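Local coordinates for cytidylyltransferase (Leptospira borgpetersenii serovar Hardjo-bovis, PDB 6OEW), which probably transfers a cytidylyl group from CTP to an acceptor, as a metal-dependent nucleotidyltransferase of the GT-A-like fold, at residues E149-C163 against I172-K184. Numbering follows the deposited sequence.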
loop_
_atom_site.group_PDB
_atom_site.type_symbol
_atom_site.label_atom_id
_atom_site.label_comp_id
_atom_site.label_asym_id
_atom_site.label_seq_id
_atom_site.Cartn_x
_atom_site.Cartn_y
_atom_site.Cartn_z
ATOM N N GLU A 149 -4.598 -2.024 -4.236
ATOM C CA GLU A 149 -5.969 -2.467 -4.410
ATOM C C GLU A 149 -6.842 -1.231 -4.464
ATOM O O GLU A 149 -6.609 -0.270 -3.726
ATOM C CB GLU A 149 -6.418 -3.403 -3.251
ATOM C CG GLU A 149 -5.550 -4.636 -3.176
ATOM C CD GLU A 149 -5.505 -5.259 -1.787
ATOM O OE1 GLU A 149 -5.394 -4.506 -0.792
ATOM O OE2 GLU A 149 -5.575 -6.502 -1.718
ATOM N N ILE A 150 -7.805 -1.232 -5.379
ATOM C CA ILE A 150 -8.730 -0.122 -5.562
ATOM C C ILE A 150 -10.140 -0.676 -5.558
ATOM O O ILE A 150 -10.443 -1.600 -6.320
ATOM C CB ILE A 150 -8.453 0.631 -6.879
ATOM C CG1 ILE A 150 -6.960 1.014 -6.939
ATOM C CG2 ILE A 150 -9.338 1.848 -6.941
ATOM C CD1 ILE A 150 -6.547 1.673 -8.297
ATOM N N PHE A 151 -11.012 -0.103 -4.732
ATOM C CA PHE A 151 -12.392 -0.551 -4.749
ATOM C C PHE A 151 -13.322 0.577 -4.334
ATOM O O PHE A 151 -12.903 1.567 -3.724
ATOM C CB PHE A 151 -12.590 -1.778 -3.856
ATOM C CG PHE A 151 -11.885 -1.680 -2.529
ATOM C CD1 PHE A 151 -12.488 -1.035 -1.460
ATOM C CD2 PHE A 151 -10.626 -2.231 -2.354
ATOM C CE1 PHE A 151 -11.838 -0.946 -0.220
ATOM C CE2 PHE A 151 -9.973 -2.140 -1.140
ATOM C CZ PHE A 151 -10.567 -1.501 -0.068
ATOM N N THR A 152 -14.593 0.420 -4.702
ATOM C CA THR A 152 -15.611 1.419 -4.412
ATOM C C THR A 152 -16.011 1.354 -2.946
ATOM O O THR A 152 -15.880 0.321 -2.284
ATOM C CB THR A 152 -16.867 1.225 -5.275
ATOM O OG1 THR A 152 -17.493 -0.029 -4.973
ATOM C CG2 THR A 152 -16.529 1.282 -6.773
ATOM N N LEU A 153 -16.501 2.480 -2.441
ATOM C CA LEU A 153 -17.116 2.469 -1.124
ATOM C C LEU A 153 -18.250 1.457 -1.080
ATOM O O LEU A 153 -18.448 0.774 -0.069
ATOM C CB LEU A 153 -17.621 3.868 -0.776
ATOM C CG LEU A 153 -18.447 4.000 0.501
ATOM C CD1 LEU A 153 -17.576 3.860 1.715
ATOM C CD2 LEU A 153 -19.151 5.345 0.468
ATOM N N SER A 154 -19.003 1.337 -2.181
ATOM C CA SER A 154 -20.117 0.393 -2.206
ATOM C C SER A 154 -19.640 -1.043 -2.003
ATOM O O SER A 154 -20.268 -1.813 -1.264
ATOM C CB SER A 154 -20.895 0.540 -3.518
ATOM O OG SER A 154 -21.742 1.669 -3.424
ATOM N N LEU A 155 -18.529 -1.421 -2.640
ATOM C CA LEU A 155 -17.990 -2.762 -2.439
ATOM C C LEU A 155 -17.579 -2.960 -0.983
ATOM O O LEU A 155 -17.896 -3.985 -0.370
ATOM C CB LEU A 155 -16.797 -3.014 -3.368
ATOM C CG LEU A 155 -16.139 -4.371 -3.039
ATOM C CD1 LEU A 155 -15.905 -5.233 -4.246
ATOM C CD2 LEU A 155 -14.825 -4.207 -2.247
ATOM N N LEU A 156 -16.884 -1.978 -0.411
ATOM C CA LEU A 156 -16.468 -2.097 0.985
ATOM C C LEU A 156 -17.677 -2.269 1.906
ATOM O O LEU A 156 -17.640 -3.066 2.852
ATOM C CB LEU A 156 -15.621 -0.881 1.378
ATOM C CG LEU A 156 -15.105 -0.889 2.831
ATOM C CD1 LEU A 156 -14.324 -2.159 3.044
ATOM C CD2 LEU A 156 -14.217 0.341 3.077
ATOM N N GLU A 157 -18.775 -1.565 1.622
ATOM C CA GLU A 157 -19.981 -1.721 2.426
ATOM C C GLU A 157 -20.556 -3.128 2.302
ATOM O O GLU A 157 -21.001 -3.713 3.302
ATOM C CB GLU A 157 -21.004 -0.654 2.031
ATOM C CG GLU A 157 -20.622 0.725 2.580
ATOM C CD GLU A 157 -21.543 1.843 2.114
ATOM O OE1 GLU A 157 -22.161 1.706 1.040
ATOM O OE2 GLU A 157 -21.640 2.864 2.828
ATOM N N LYS A 158 -20.517 -3.706 1.097
ATOM C CA LYS A 158 -20.949 -5.092 0.933
ATOM C C LYS A 158 -20.059 -6.044 1.730
ATOM O O LYS A 158 -20.559 -6.987 2.352
ATOM C CB LYS A 158 -20.963 -5.477 -0.545
ATOM N N LEU A 159 -18.743 -5.809 1.742
ATOM C CA LEU A 159 -17.877 -6.647 2.576
ATOM C C LEU A 159 -18.181 -6.466 4.057
ATOM O O LEU A 159 -18.212 -7.447 4.809
ATOM C CB LEU A 159 -16.406 -6.341 2.309
ATOM C CG LEU A 159 -15.934 -6.664 0.893
ATOM C CD1 LEU A 159 -14.451 -6.374 0.753
ATOM C CD2 LEU A 159 -16.266 -8.125 0.573
ATOM N N ASP A 160 -18.386 -5.220 4.502
ATOM C CA ASP A 160 -18.774 -4.992 5.897
ATOM C C ASP A 160 -20.037 -5.762 6.254
ATOM O O ASP A 160 -20.143 -6.332 7.346
ATOM C CB ASP A 160 -18.973 -3.497 6.149
ATOM C CG ASP A 160 -19.440 -3.199 7.551
ATOM O OD1 ASP A 160 -18.816 -3.694 8.517
ATOM O OD2 ASP A 160 -20.432 -2.460 7.690
ATOM N N SER A 161 -21.005 -5.805 5.333
ATOM C CA SER A 161 -22.256 -6.505 5.603
ATOM C C SER A 161 -22.078 -8.018 5.587
ATOM O O SER A 161 -22.723 -8.730 6.365
ATOM C CB SER A 161 -23.314 -6.096 4.579
ATOM O OG SER A 161 -24.418 -6.975 4.661
ATOM N N ILE A 162 -21.209 -8.522 4.715
ATOM C CA ILE A 162 -21.094 -9.960 4.481
ATOM C C ILE A 162 -20.160 -10.622 5.494
ATOM O O ILE A 162 -20.457 -11.699 6.011
ATOM C CB ILE A 162 -20.598 -10.208 3.044
ATOM C CG1 ILE A 162 -21.706 -10.031 2.022
ATOM C CG2 ILE A 162 -19.961 -11.589 2.900
ATOM C CD1 ILE A 162 -21.172 -10.181 0.620
ATOM N N CYS A 163 -18.997 -10.026 5.747
ATOM C CA CYS A 163 -17.890 -10.734 6.391
ATOM C C CYS A 163 -17.944 -10.636 7.908
ATOM O O CYS A 163 -17.955 -9.534 8.468
ATOM C CB CYS A 163 -16.556 -10.195 5.907
ATOM S SG CYS A 163 -16.336 -10.377 4.145
ATOM N N ILE A 172 -9.611 -7.500 4.853
ATOM C CA ILE A 172 -10.562 -6.804 3.986
ATOM C C ILE A 172 -10.881 -7.608 2.731
ATOM O O ILE A 172 -12.030 -8.004 2.520
ATOM C CB ILE A 172 -10.084 -5.396 3.583
ATOM C CG1 ILE A 172 -9.852 -4.522 4.816
ATOM C CG2 ILE A 172 -11.149 -4.758 2.678
ATOM C CD1 ILE A 172 -9.479 -3.076 4.473
ATOM N N VAL A 173 -9.877 -7.857 1.899
ATOM C CA VAL A 173 -10.086 -8.421 0.567
ATOM C C VAL A 173 -10.293 -9.933 0.473
ATOM O O VAL A 173 -10.763 -10.368 -0.585
ATOM C CB VAL A 173 -8.918 -8.049 -0.355
ATOM C CG1 VAL A 173 -8.767 -6.557 -0.429
ATOM C CG2 VAL A 173 -7.642 -8.759 0.118
ATOM N N PRO A 174 -9.979 -10.781 1.482
ATOM C CA PRO A 174 -9.987 -12.233 1.214
ATOM C C PRO A 174 -11.272 -12.764 0.609
ATOM O O PRO A 174 -11.215 -13.653 -0.249
ATOM C CB PRO A 174 -9.754 -12.843 2.606
ATOM C CG PRO A 174 -8.968 -11.859 3.285
ATOM C CD PRO A 174 -9.527 -10.545 2.871
ATOM N N TYR A 175 -12.430 -12.270 1.041
ATOM C CA TYR A 175 -13.671 -12.770 0.465
ATOM C C TYR A 175 -13.752 -12.447 -1.025
ATOM O O TYR A 175 -14.282 -13.248 -1.803
ATOM C CB TYR A 175 -14.882 -12.207 1.206
ATOM C CG TYR A 175 -16.200 -12.779 0.723
ATOM C CD1 TYR A 175 -16.769 -13.882 1.339
ATOM C CD2 TYR A 175 -16.865 -12.223 -0.378
ATOM C CE1 TYR A 175 -17.976 -14.416 0.902
ATOM C CE2 TYR A 175 -18.070 -12.755 -0.825
ATOM C CZ TYR A 175 -18.614 -13.841 -0.190
ATOM O OH TYR A 175 -19.799 -14.361 -0.635
ATOM N N VAL A 176 -13.232 -11.284 -1.443
ATOM C CA VAL A 176 -13.243 -10.944 -2.872
ATOM C C VAL A 176 -12.347 -11.905 -3.638
ATOM O O VAL A 176 -12.752 -12.493 -4.649
ATOM C CB VAL A 176 -12.813 -9.484 -3.100
ATOM C CG1 VAL A 176 -12.609 -9.218 -4.619
ATOM C CG2 VAL A 176 -13.847 -8.522 -2.550
ATOM N N GLU A 177 -11.132 -12.112 -3.134
ATOM C CA GLU A 177 -10.149 -12.939 -3.826
ATOM C C GLU A 177 -10.610 -14.382 -3.985
ATOM O O GLU A 177 -10.282 -15.026 -4.985
ATOM C CB GLU A 177 -8.817 -12.876 -3.073
ATOM C CG GLU A 177 -8.242 -11.469 -3.044
ATOM C CD GLU A 177 -6.772 -11.448 -2.717
ATOM O OE1 GLU A 177 -6.355 -12.277 -1.888
ATOM O OE2 GLU A 177 -6.036 -10.603 -3.289
ATOM N N GLU A 178 -11.350 -14.916 -3.020
ATOM C CA GLU A 178 -11.796 -16.300 -3.109
ATOM C C GLU A 178 -13.184 -16.442 -3.719
ATOM O O GLU A 178 -13.676 -17.568 -3.847
ATOM C CB GLU A 178 -11.762 -16.949 -1.726
ATOM C CG GLU A 178 -10.415 -16.862 -1.043
ATOM C CD GLU A 178 -9.317 -17.566 -1.823
ATOM O OE1 GLU A 178 -9.482 -18.769 -2.126
ATOM O OE2 GLU A 178 -8.296 -16.911 -2.139
ATOM N N ASN A 179 -13.821 -15.338 -4.103
ATOM C CA ASN A 179 -15.130 -15.371 -4.753
ATOM C C ASN A 179 -15.161 -14.351 -5.892
ATOM O O ASN A 179 -16.086 -13.545 -6.006
ATOM C CB ASN A 179 -16.254 -15.095 -3.753
ATOM C CG ASN A 179 -16.272 -16.092 -2.598
ATOM O OD1 ASN A 179 -16.779 -17.208 -2.734
ATOM N ND2 ASN A 179 -15.718 -15.689 -1.454
ATOM N N THR A 180 -14.138 -14.379 -6.755
ATOM C CA THR A 180 -13.993 -13.315 -7.755
ATOM C C THR A 180 -15.196 -13.246 -8.681
ATOM O O THR A 180 -15.596 -12.154 -9.110
ATOM C CB THR A 180 -12.723 -13.512 -8.584
ATOM O OG1 THR A 180 -12.781 -14.787 -9.241
ATOM C CG2 THR A 180 -11.477 -13.410 -7.712
ATOM N N GLU A 181 -15.790 -14.397 -9.004
ATOM C CA GLU A 181 -16.906 -14.393 -9.943
ATOM C C GLU A 181 -18.153 -13.738 -9.361
ATOM O O GLU A 181 -19.133 -13.559 -10.087
ATOM C CB GLU A 181 -17.210 -15.821 -10.418
ATOM C CG GLU A 181 -17.959 -16.706 -9.423
ATOM C CD GLU A 181 -17.122 -17.103 -8.210
ATOM O OE1 GLU A 181 -15.878 -17.018 -8.277
ATOM O OE2 GLU A 181 -17.716 -17.497 -7.185
ATOM N N LYS A 182 -18.123 -13.341 -8.087
ATOM C CA LYS A 182 -19.221 -12.615 -7.464
ATOM C C LYS A 182 -19.087 -11.096 -7.579
ATOM O O LYS A 182 -20.024 -10.377 -7.214
ATOM C CB LYS A 182 -19.331 -13.006 -5.983
ATOM C CG LYS A 182 -19.683 -14.480 -5.764
ATOM C CD LYS A 182 -19.913 -14.815 -4.286
ATOM C CE LYS A 182 -20.315 -16.269 -4.105
ATOM N NZ LYS A 182 -21.637 -16.540 -4.721
ATOM N N PHE A 183 -17.967 -10.589 -8.078
ATOM C CA PHE A 183 -17.713 -9.155 -8.112
ATOM C C PHE A 183 -17.229 -8.729 -9.492
ATOM O O PHE A 183 -16.789 -9.548 -10.302
ATOM C CB PHE A 183 -16.671 -8.753 -7.071
ATOM C CG PHE A 183 -17.038 -9.131 -5.675
ATOM C CD1 PHE A 183 -17.806 -8.284 -4.899
ATOM C CD2 PHE A 183 -16.609 -10.337 -5.130
ATOM C CE1 PHE A 183 -18.146 -8.633 -3.598
ATOM C CE2 PHE A 183 -16.949 -10.686 -3.831
ATOM C CZ PHE A 183 -17.719 -9.838 -3.071
ATOM N N LYS A 184 -17.316 -7.425 -9.752
ATOM C CA LYS A 184 -16.756 -6.861 -10.982
ATOM C C LYS A 184 -15.258 -6.675 -10.727
ATOM O O LYS A 184 -14.747 -5.579 -10.476
ATOM C CB LYS A 184 -17.501 -5.585 -11.371
ATOM C CG LYS A 184 -19.003 -5.849 -11.551
ATOM C CD LYS A 184 -19.773 -4.634 -12.017
ATOM C CE LYS A 184 -21.218 -4.995 -12.355
ATOM N NZ LYS A 184 -21.927 -3.818 -12.902
HETATM O O HOH W 1 -6.208 -7.965 -4.050
#
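Leu-159 pushes its two methyls between Ile-172, Tyr-175, Val-176 and Phe-183 in this contact of the GT-A-like nucleotidyltransferase fold, where strand 149-152 and helix 153-162 pack against 172-184, which carries the short helix 174-178; that helix runs at 99° to helix 153-162. The forked side chain of Leu-159, with CG anti to the carbonyl carbon (chi1 -64°), fills the hollow between them. One prong, CD1, meets Ile-172 O at 3.4 Å, while CD2 lies 4.0 Å from Val-176 CG2. Leucine suits the place because its fork straddles Val-176 CG2, CD1 reaching on to Ile-172 and CD2 to the rings of Tyr-175 and Phe-183. Beside it Leu-155 CD1 presses on Phe-183 CD1 at 3.7 Å, the two side chains meeting at about a right angle with CD1 oblique to the ring, and Val-176 CG2 lies over one face of that ring, offset toward the rim. Ile-172, branched at CB, lays CG2 against Leu-156 CD1 and, obliquely, the Phe-151 ring. At the C-terminal end of helix 153-162, Ile-162 and Cys-163 meet Tyr-175, which is flanked on both faces: Ile-162 CG2 makes a CH-pi contact 4.0 Å from the ring centroid, and Asn-179 ND2 lies over the other face while donating to Tyr-175 O. Cys-163 SG, small and polarisable, fits obliquely beside the ring. On the strand side, the carboxylate of Glu-149, salt-bridged to Arg-104 through OE1, rests on the methyls of Val-173; a water donates to Glu-149 OE2 and Glu-177 OE2, 2.8 Å from each, bridging two like charges.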